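Local coordinates for homocysteine S-methyltransferase (Escherichia coli, PDB 5DMM), which catalyses methyl transfer from S-methylmethionine, and less efficiently from S-adenosylmethionine, to homocysteine to make methionine, using zinc as cofactor, at residues 5-10 with 115-120; 18-23 with 53-58; 59-64 with 302-307; 179-184 with 217-222. All coordinates share one frame; numbering follows the deposited sequence.

Contact 1 of 4, residues 5-10 with 115-120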
# COMPACT_ATOMS: atom_id res chain seq x y z
N ASN A 5 5.49 -17.18 -1.87
CA ASN A 5 5.90 -15.80 -1.61
C ASN A 5 6.19 -15.04 -2.90
O ASN A 5 7.19 -15.29 -3.57
CB ASN A 5 7.13 -15.77 -0.70
CG ASN A 5 7.48 -14.35 -0.23
OD1 ASN A 5 6.94 -13.37 -0.72
ND2 ASN A 5 8.40 -14.26 0.72
N PRO A 6 5.31 -14.09 -3.25
CA PRO A 6 5.46 -13.27 -4.46
C PRO A 6 6.75 -12.44 -4.46
O PRO A 6 7.19 -12.00 -5.53
CB PRO A 6 4.22 -12.36 -4.44
CG PRO A 6 3.26 -13.01 -3.49
CD PRO A 6 4.11 -13.71 -2.47
N LEU A 7 7.34 -12.22 -3.30
CA LEU A 7 8.52 -11.37 -3.21
C LEU A 7 9.84 -12.10 -3.44
O LEU A 7 10.82 -11.48 -3.83
CB LEU A 7 8.61 -10.68 -1.85
CG LEU A 7 7.55 -9.68 -1.40
CD1 LEU A 7 7.96 -9.08 -0.06
CD2 LEU A 7 7.34 -8.59 -2.47
N ARG A 8 9.86 -13.41 -3.19
CA ARG A 8 11.14 -14.12 -3.11
C ARG A 8 11.90 -14.12 -4.44
O ARG A 8 13.10 -13.89 -4.45
CB ARG A 8 10.94 -15.56 -2.62
CG ARG A 8 10.10 -16.45 -3.51
CD ARG A 8 10.69 -17.85 -3.63
NE ARG A 8 10.80 -18.52 -2.33
CZ ARG A 8 11.55 -19.59 -2.10
NH1 ARG A 8 11.58 -20.13 -0.89
NH2 ARG A 8 12.26 -20.13 -3.08
N ALA A 9 11.19 -14.33 -5.54
CA ALA A 9 11.82 -14.34 -6.86
C ALA A 9 12.54 -13.03 -7.13
O ALA A 9 13.69 -13.02 -7.59
CB ALA A 9 10.78 -14.60 -7.94
N LEU A 10 11.87 -11.91 -6.85
CA LEU A 10 12.48 -10.60 -7.06
C LEU A 10 13.60 -10.34 -6.06
O LEU A 10 14.65 -9.81 -6.43
CB LEU A 10 11.42 -9.50 -6.96
CG LEU A 10 10.52 -9.30 -8.19
CD1 LEU A 10 9.44 -8.29 -7.88
CD2 LEU A 10 11.34 -8.83 -9.39
N THR A 115 9.94 -9.66 -13.38
CA THR A 115 8.67 -9.88 -12.70
C THR A 115 8.06 -8.57 -12.23
O THR A 115 8.74 -7.74 -11.65
CB THR A 115 8.85 -10.82 -11.49
OG1 THR A 115 9.42 -12.06 -11.95
CG2 THR A 115 7.51 -11.10 -10.82
N LEU A 116 6.77 -8.39 -12.51
CA LEU A 116 6.03 -7.22 -12.05
C LEU A 116 4.85 -7.67 -11.18
O LEU A 116 4.19 -8.67 -11.48
CB LEU A 116 5.53 -6.38 -13.23
CG LEU A 116 6.55 -5.84 -14.23
CD1 LEU A 116 5.86 -4.99 -15.29
CD2 LEU A 116 7.64 -5.02 -13.53
N LEU A 117 4.60 -6.94 -10.10
CA LEU A 117 3.58 -7.32 -9.14
C LEU A 117 2.42 -6.32 -9.11
O LEU A 117 2.55 -5.16 -9.55
CB LEU A 117 4.18 -7.45 -7.75
CG LEU A 117 5.29 -8.50 -7.60
CD1 LEU A 117 5.89 -8.43 -6.21
CD2 LEU A 117 4.75 -9.88 -7.91
N VAL A 118 1.27 -6.79 -8.61
CA VAL A 118 0.14 -5.92 -8.29
C VAL A 118 -0.22 -6.13 -6.81
O VAL A 118 -0.52 -7.25 -6.39
CB VAL A 118 -1.08 -6.22 -9.18
CG1 VAL A 118 -2.29 -5.36 -8.75
CG2 VAL A 118 -0.76 -5.98 -10.65
N ALA A 119 -0.18 -5.06 -6.03
CA ALA A 119 -0.54 -5.17 -4.62
C ALA A 119 -1.89 -4.51 -4.40
O ALA A 119 -2.08 -3.36 -4.80
CB ALA A 119 0.52 -4.53 -3.75
N GLY A 120 -2.80 -5.21 -3.74
CA GLY A 120 -4.12 -4.64 -3.45
C GLY A 120 -4.06 -3.75 -2.21
O GLY A 120 -3.71 -4.21 -1.12

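Contact 2 of 4, residues 18-23 with 53-58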
# COMPACT_ATOMS: atom_id res chain seq x y z
N LEU A 18 11.27 -1.73 -6.41
CA LEU A 18 10.66 -0.41 -6.42
C LEU A 18 9.13 -0.50 -6.41
O LEU A 18 8.54 -1.29 -7.14
CB LEU A 18 11.12 0.43 -7.63
CG LEU A 18 12.58 0.90 -7.61
CD1 LEU A 18 12.84 1.76 -8.84
CD2 LEU A 18 12.92 1.67 -6.33
N LEU A 19 8.51 0.31 -5.56
CA LEU A 19 7.06 0.44 -5.56
C LEU A 19 6.66 1.56 -6.50
O LEU A 19 7.49 2.08 -7.25
CB LEU A 19 6.55 0.70 -4.14
CG LEU A 19 7.01 -0.33 -3.11
CD1 LEU A 19 6.45 -0.02 -1.72
CD2 LEU A 19 6.63 -1.73 -3.55
N ASP A 20 5.38 1.92 -6.49
CA ASP A 20 4.94 3.04 -7.29
C ASP A 20 4.82 4.27 -6.41
O ASP A 20 5.35 4.29 -5.30
CB ASP A 20 3.60 2.73 -7.99
CG ASP A 20 2.48 2.44 -7.01
OD1 ASP A 20 2.72 2.37 -5.78
OD2 ASP A 20 1.33 2.28 -7.48
N GLY A 21 4.11 5.27 -6.89
CA GLY A 21 3.89 6.49 -6.13
C GLY A 21 2.42 6.85 -6.13
O GLY A 21 1.57 6.02 -6.48
N ALA A 22 2.11 8.10 -5.81
CA ALA A 22 0.72 8.53 -5.67
C ALA A 22 -0.06 8.46 -6.99
O ALA A 22 0.46 8.75 -8.07
CB ALA A 22 0.66 9.95 -5.10
N MET A 23 -1.33 8.08 -6.87
CA MET A 23 -2.25 7.99 -7.99
C MET A 23 -2.87 9.36 -8.25
O MET A 23 -2.99 9.80 -9.40
CB MET A 23 -3.32 6.93 -7.66
CG MET A 23 -4.54 6.83 -8.57
SD MET A 23 -4.12 6.40 -10.27
CE MET A 23 -3.50 4.71 -10.13
N GLU A 53 -3.71 4.03 -17.16
CA GLU A 53 -2.61 4.81 -17.74
C GLU A 53 -1.58 5.19 -16.67
O GLU A 53 -0.37 5.16 -16.91
CB GLU A 53 -3.16 6.06 -18.44
CG GLU A 53 -3.83 5.75 -19.78
CD GLU A 53 -4.41 6.98 -20.47
OE1 GLU A 53 -3.93 8.10 -20.21
OE2 GLU A 53 -5.35 6.81 -21.29
N VAL A 54 -2.06 5.57 -15.49
CA VAL A 54 -1.13 5.95 -14.42
C VAL A 54 -0.32 4.74 -13.95
O VAL A 54 0.89 4.86 -13.70
CB VAL A 54 -1.86 6.58 -13.22
CG1 VAL A 54 -0.87 6.79 -12.07
CG2 VAL A 54 -2.51 7.89 -13.64
N HIS A 55 -0.96 3.58 -13.84
CA HIS A 55 -0.22 2.37 -13.47
C HIS A 55 0.87 2.09 -14.52
O HIS A 55 2.01 1.75 -14.20
CB HIS A 55 -1.15 1.17 -13.33
CG HIS A 55 -2.02 1.20 -12.11
ND1 HIS A 55 -1.53 1.39 -10.84
CD2 HIS A 55 -3.36 1.02 -11.97
CE1 HIS A 55 -2.53 1.34 -9.97
NE2 HIS A 55 -3.65 1.12 -10.63
N LEU A 56 0.51 2.24 -15.79
CA LEU A 56 1.46 2.01 -16.87
C LEU A 56 2.61 3.01 -16.78
O LEU A 56 3.78 2.66 -16.97
CB LEU A 56 0.76 2.10 -18.23
CG LEU A 56 1.67 1.99 -19.46
CD1 LEU A 56 2.39 0.64 -19.49
CD2 LEU A 56 0.87 2.23 -20.74
N ASP A 57 2.27 4.26 -16.49
CA ASP A 57 3.26 5.32 -16.26
C ASP A 57 4.30 4.94 -15.20
O ASP A 57 5.51 5.16 -15.37
CB ASP A 57 2.52 6.59 -15.82
CG ASP A 57 3.24 7.85 -16.18
OD1 ASP A 57 4.49 7.87 -16.13
OD2 ASP A 57 2.54 8.84 -16.51
N TYR A 58 3.83 4.38 -14.10
CA TYR A 58 4.74 4.00 -13.02
C TYR A 58 5.59 2.79 -13.40
O TYR A 58 6.77 2.74 -13.06
CB TYR A 58 3.97 3.72 -11.72
CG TYR A 58 3.68 4.99 -10.93
CD1 TYR A 58 4.73 5.71 -10.36
CD2 TYR A 58 2.37 5.45 -10.74
CE1 TYR A 58 4.50 6.85 -9.63
CE2 TYR A 58 2.13 6.61 -10.00
CZ TYR A 58 3.21 7.31 -9.46
OH TYR A 58 3.04 8.45 -8.72
O HOH W 1 1.08 2.11 -10.12

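Contact 3 of 4, residues 59-64 with 302-307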
# COMPACT_ATOMS: atom_id res chain seq x y z
N TYR A 59 5.02 1.80 -14.09
CA TYR A 59 5.84 0.67 -14.54
C TYR A 59 6.94 1.17 -15.49
O TYR A 59 8.06 0.67 -15.45
CB TYR A 59 4.99 -0.40 -15.22
CG TYR A 59 4.17 -1.33 -14.32
CD1 TYR A 59 4.74 -2.00 -13.23
CD2 TYR A 59 2.83 -1.57 -14.61
CE1 TYR A 59 3.98 -2.87 -12.44
CE2 TYR A 59 2.07 -2.44 -13.82
CZ TYR A 59 2.65 -3.08 -12.74
OH TYR A 59 1.91 -3.93 -11.96
N ARG A 60 6.61 2.15 -16.33
CA ARG A 60 7.60 2.74 -17.23
C ARG A 60 8.71 3.45 -16.47
O ARG A 60 9.87 3.41 -16.87
CB ARG A 60 6.93 3.73 -18.20
CG ARG A 60 6.13 3.08 -19.29
CD ARG A 60 5.53 4.13 -20.23
NE ARG A 60 5.02 3.50 -21.44
CZ ARG A 60 3.99 3.96 -22.14
NH1 ARG A 60 3.37 5.06 -21.75
NH2 ARG A 60 3.60 3.32 -23.23
N ALA A 61 8.35 4.09 -15.36
CA ALA A 61 9.31 4.83 -14.55
C ALA A 61 10.23 3.89 -13.76
O ALA A 61 11.24 4.32 -13.21
CB ALA A 61 8.58 5.76 -13.60
N GLY A 62 9.88 2.61 -13.71
CA GLY A 62 10.72 1.63 -13.04
C GLY A 62 10.07 0.87 -11.91
O GLY A 62 10.69 -0.02 -11.33
N ALA A 63 8.82 1.20 -11.58
CA ALA A 63 8.10 0.48 -10.53
C ALA A 63 7.99 -1.00 -10.88
O ALA A 63 7.73 -1.35 -12.03
CB ALA A 63 6.69 1.07 -10.32
N GLN A 64 8.18 -1.86 -9.90
CA GLN A 64 8.00 -3.29 -10.12
C GLN A 64 6.78 -3.81 -9.39
O GLN A 64 6.44 -4.99 -9.48
CB GLN A 64 9.26 -4.05 -9.70
CG GLN A 64 10.48 -3.58 -10.48
CD GLN A 64 11.78 -3.86 -9.78
OE1 GLN A 64 12.19 -3.12 -8.88
NE2 GLN A 64 12.45 -4.93 -10.18
N ASP A 302 9.62 10.73 -9.07
CA ASP A 302 10.31 10.19 -7.90
C ASP A 302 10.76 8.75 -8.12
O ASP A 302 11.86 8.37 -7.71
CB ASP A 302 9.41 10.25 -6.66
CG ASP A 302 9.01 11.66 -6.30
OD1 ASP A 302 9.82 12.38 -5.67
OD2 ASP A 302 7.86 12.06 -6.62
N ILE A 303 9.90 7.95 -8.75
CA ILE A 303 10.21 6.55 -9.05
C ILE A 303 11.36 6.48 -10.06
O ILE A 303 12.27 5.67 -9.93
CB ILE A 303 8.96 5.80 -9.58
CG1 ILE A 303 7.86 5.85 -8.53
CG2 ILE A 303 9.30 4.36 -9.91
CD1 ILE A 303 8.34 5.37 -7.16
N ALA A 304 11.31 7.35 -11.06
CA ALA A 304 12.38 7.44 -12.05
C ALA A 304 13.72 7.79 -11.39
O ALA A 304 14.76 7.21 -11.70
CB ALA A 304 12.02 8.46 -13.13
N ALA A 305 13.68 8.73 -10.45
CA ALA A 305 14.89 9.09 -9.72
C ALA A 305 15.42 7.91 -8.88
O ALA A 305 16.63 7.71 -8.80
CB ALA A 305 14.63 10.29 -8.82
N LEU A 306 14.52 7.15 -8.27
CA LEU A 306 14.95 6.00 -7.46
C LEU A 306 15.59 4.95 -8.33
O LEU A 306 16.60 4.34 -7.96
CB LEU A 306 13.76 5.40 -6.69
CG LEU A 306 13.27 6.17 -5.46
CD1 LEU A 306 11.90 5.69 -5.04
CD2 LEU A 306 14.25 5.99 -4.31
N LYS A 307 15.01 4.76 -9.50
CA LYS A 307 15.47 3.76 -10.46
C LYS A 307 16.90 4.08 -10.90
O LYS A 307 17.76 3.20 -10.97
CB LYS A 307 14.52 3.72 -11.66
CG LYS A 307 14.89 2.76 -12.78
CD LYS A 307 14.82 1.32 -12.30
CE LYS A 307 15.10 0.35 -13.44
NZ LYS A 307 15.06 -1.07 -12.94
O HOH W 2 12.74 -1.56 -12.32

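Contact 4 of 4, residues 179-184 with 217-222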
# COMPACT_ATOMS: atom_id res chain seq x y z
N LEU A 179 -6.56 -7.57 11.58
CA LEU A 179 -6.18 -7.77 10.18
C LEU A 179 -5.25 -8.98 9.98
O LEU A 179 -5.41 -9.74 9.03
CB LEU A 179 -5.52 -6.50 9.65
CG LEU A 179 -5.64 -6.10 8.18
CD1 LEU A 179 -7.07 -6.16 7.71
CD2 LEU A 179 -5.07 -4.69 7.97
N ALA A 180 -4.27 -9.16 10.87
CA ALA A 180 -3.39 -10.32 10.77
C ALA A 180 -4.19 -11.60 11.00
O ALA A 180 -3.98 -12.61 10.31
CB ALA A 180 -2.24 -10.22 11.79
N GLU A 181 -5.11 -11.56 11.95
CA GLU A 181 -6.01 -12.69 12.19
C GLU A 181 -6.86 -13.00 10.96
O GLU A 181 -6.99 -14.15 10.54
CB GLU A 181 -6.91 -12.41 13.39
CG GLU A 181 -6.22 -12.52 14.74
CD GLU A 181 -6.09 -13.96 15.22
OE1 GLU A 181 -7.14 -14.59 15.54
OE2 GLU A 181 -4.94 -14.47 15.26
N LEU A 182 -7.46 -11.96 10.39
CA LEU A 182 -8.28 -12.08 9.19
C LEU A 182 -7.56 -12.78 8.04
O LEU A 182 -8.14 -13.62 7.34
CB LEU A 182 -8.76 -10.70 8.74
CG LEU A 182 -9.61 -10.66 7.47
CD1 LEU A 182 -10.85 -11.54 7.61
CD2 LEU A 182 -10.01 -9.24 7.13
N LEU A 183 -6.29 -12.45 7.82
CA LEU A 183 -5.55 -13.01 6.70
C LEU A 183 -5.37 -14.53 6.78
O LEU A 183 -5.25 -15.19 5.75
CB LEU A 183 -4.17 -12.34 6.56
CG LEU A 183 -4.28 -10.88 6.13
CD1 LEU A 183 -2.91 -10.32 5.80
CD2 LEU A 183 -5.24 -10.74 4.96
N THR A 184 -5.33 -15.07 8.00
CA THR A 184 -5.17 -16.51 8.14
C THR A 184 -6.36 -17.29 7.56
O THR A 184 -6.22 -18.47 7.24
CB THR A 184 -4.97 -16.92 9.64
OG1 THR A 184 -6.16 -16.64 10.40
CG2 THR A 184 -3.79 -16.16 10.24
N ALA A 217 5.33 -11.10 13.87
CA ALA A 217 6.32 -12.15 13.62
C ALA A 217 5.69 -13.55 13.68
O ALA A 217 6.20 -14.48 13.07
CB ALA A 217 7.46 -12.05 14.61
N GLY A 218 4.59 -13.67 14.41
CA GLY A 218 3.88 -14.93 14.52
C GLY A 218 2.94 -15.25 13.36
O GLY A 218 2.26 -16.27 13.39
N TYR A 219 2.89 -14.38 12.36
CA TYR A 219 2.06 -14.58 11.17
C TYR A 219 2.91 -14.63 9.90
O TYR A 219 3.27 -13.59 9.37
CB TYR A 219 1.01 -13.46 11.03
CG TYR A 219 0.05 -13.36 12.19
CD1 TYR A 219 -1.19 -13.99 12.15
CD2 TYR A 219 0.37 -12.62 13.33
CE1 TYR A 219 -2.07 -13.90 13.21
CE2 TYR A 219 -0.51 -12.53 14.38
CZ TYR A 219 -1.73 -13.16 14.32
OH TYR A 219 -2.60 -13.07 15.38
N PRO A 220 3.23 -15.84 9.42
CA PRO A 220 4.11 -16.05 8.26
C PRO A 220 3.60 -15.38 6.97
O PRO A 220 4.41 -15.03 6.11
CB PRO A 220 4.13 -17.57 8.10
CG PRO A 220 3.69 -18.13 9.40
CD PRO A 220 2.82 -17.11 10.06
N GLN A 221 2.29 -15.20 6.84
CA GLN A 221 1.76 -14.54 5.65
C GLN A 221 2.20 -13.08 5.53
O GLN A 221 2.11 -12.51 4.44
CB GLN A 221 0.24 -14.58 5.64
CG GLN A 221 -0.32 -15.96 5.42
CD GLN A 221 -1.79 -15.98 5.71
OE1 GLN A 221 -2.21 -15.86 6.87
NE2 GLN A 221 -2.61 -16.10 4.66
N VAL A 222 2.62 -12.48 6.64
CA VAL A 222 3.15 -11.12 6.60
C VAL A 222 4.62 -11.17 6.19
O VAL A 222 5.50 -11.57 6.97
CB VAL A 222 2.99 -10.40 7.95
CG1 VAL A 222 3.59 -9.00 7.88
CG2 VAL A 222 1.51 -10.31 8.34
O HOH W 3 -1.81 -13.67 8.75

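Contact 1 of 4, residues 5-10 with 115-120
Leu10 and Leu117 meet tip to tip at one end of the TIM barrel, where the N-terminal segment 5-10 lies against the start of strand 117-122. The contact is buried and almost wholly apolar. Leu117 is its centre. Its CB points toward segment 5-10, and chi1 (-60°) carries CD1 on to Leu10 and Leu7. Leu117 CD1 touches Leu10 CD1 at 3.9 Å and Leu7 CD2 at 4.0 Å. The Leu7 side chain crosses that of Leu117 at about a right angle. Pro6 CB faces Leu117 CD2 at 4.3 Å. Leu7 and Leu10 also touch Leu17 of the first barrel strand.

Backbone oxygens meet the leucines by packing alone. Pro6 O rests 3.9 Å from Leu117 CD1.

Hydrogen bonds set the backbones. Those of Leu117 with Gln64 and Ala66 tie it to strand 65-67 and the residue before it. Within segment 5-10 there is an Asx turn: Leu7 N gives a hydrogen bond to Asn5 OD1 (2.9 Å), from above the carbonyl plane of the side chain. This turn leads into helix 8-11, which brings Leu10 to the strand.

At the end of the contact Leu10 lies across Thr115. Leu10 CD2 sits 3.6 Å from Thr115 O and 3.8 Å from Thr115 CB.

Contact 2 of 4, residues 18-23 with 53-58
Asp20 and Tyr58 bring the two backbones closest, with CA atoms 5.8 Å apart; Met23 and Val54 form the next close pair. Segment 18-23 is the loop that leaves the first strand of the TIM barrel. Segment 53-58 is a stretch of helix 48-61. The loop runs past the helix close to the substrate: the side chain of Asp20 is about 6 Å from the bound homocysteine.

The loop crosses one face of the Tyr58 ring. Asp20 CB sits over this face, 4.1 Å from the ring centroid, in a CH-pi contact. Gly21 N lies above the same face, toward the rim. At the ring edge Tyr58 OH donates a hydrogen bond to Ala22 O (2.7 Å), tilted 24° from the carbonyl plane. One side chain thus meets three successive residues of the loop.

With Asp20 CG between its backbone N and carbonyl carbon (chi1 61°), CB stays on the Tyr58 face while the carboxylate reaches other partners. Asp20 OD2 accepts from Ile67 N, a residue of the homocysteine pocket, and from a water at 2.7 Å. The same water lies in the plane of the His55 ring and is 2.8 Å from His55 ND1. It bridges two groups that do not touch each other.

Met23 bends at chi2 and chi3 and turns back to the helix. Met23 SD packs on Val54 CB at 3.7 Å. Met23 CE lies over one face of the His55 ring in a CH-pi contact, 3.5 Å from His55 CE1.

Contact 3 of 4, residues 59-64 with 302-307
Ala61 and Ala304 bring the backbones together, their CA atoms 4.7 Å apart, where helix 48-61 ends against helix 300-309 on the outer layer of the TIM barrel. A Schellman motif closes helix 48-61. Gly62 has positive phi (122°) and begins the turn toward strand 65-67. With no side chain of its own, it lies against the Lys307 side chain, Gly62 CA 4.2 Å from Lys307 CD.

The close approach rests on small groups. Ala61 CB packs against Ile303 CG2 at 4.0 Å. Ala61 O lies over helix 300-309, 3.5 Å from Ala304 CA in a CA-H...O contact. Ile303 CG2 is anti to its backbone N (chi1 of CG1 -60°) and is the branch that meets the turn. Ile303 CG2 reaches Ala63 N at 3.6 Å and also touches Ala63 CB. Ile303 packs on Tyr58 as well, one turn back in helix 48-61.

Lys307 runs over the turn at the exposed side. Its CB is near Ala61 O. CG is anti to the backbone N, and the chain bends at chi2 (66°) before extending to the amine. A water joins its end to the turn, bonded to Lys307 NZ at a short distance and 2.7 Å from Gly62 O.

Contact 4 of 4, residues 179-184 with 217-222
Tyr219 OH donates a hydrogen bond to Glu181 OE2 (2.7 Å), joining the loop before strand 222-228 to helix 173-183 on the outside of the TIM barrel. The oxygen is met on its anti side, 17° out of the carboxylate plane. Carboxylate and ring stand 80° apart. Glu181 CB points away from the loop, but a bend at chi2 (-80°) brings the carboxylate round to the phenol.

Ala180 CB lies over the centre of the Tyr219 ring in a CH-pi contact, 3.7 Å from its centroid. Thr184 CG2 is at the ring edge.

Gln221 uses both ends of its amide. Gln221 NE2 donates to Leu183 O at 3.0 Å, from above the carbonyl plane, and also to Ala189 O. Gln221 OE1 accepts from a water at 2.9 Å, and this water also donates to Ala180 O. The helix carbonyls of Ala180 and Leu183 are thus both satisfied from the loop side, one through the water and one directly.

Glu181 O takes two donors, Thr184 N and Thr184 OG1. The bond from Thr184 OG1 to Glu181 O is 2.6 Å and lies in the carbonyl plane. A type I turn from Tyr219 to Val222 carries both loop side chains.

If Glu181 is ionised, as is likely, the phenol bond joins a neutral donor to a charged acceptor; the others are neutral. Polar pairing therefore holds the loop to the helix, with Ala180 CB and Thr184 CG2 supplying the apolar part.

Overall arrangement
Contact 1 is the buried one, and its cross-contact chemistry is leucine packing. Contacts 2, 3 and 4 are partly buried and bring in polar groups and bridging waters. Contacts 2 and 3 share helix 48-61, with centres about 8 Å apart. Contact 2 lies near the substrate and mixes aromatic and polar contacts; contact 3 joins two outer helices through small residues. Contact 3 also touches contact 1: Tyr59 OH bonds to Leu117 O. Contact 4 stands apart, its centre about 30 Å from that of contact 3, on the opposite side of the chain's centre. It relies most on direct side-chain hydrogen bonds.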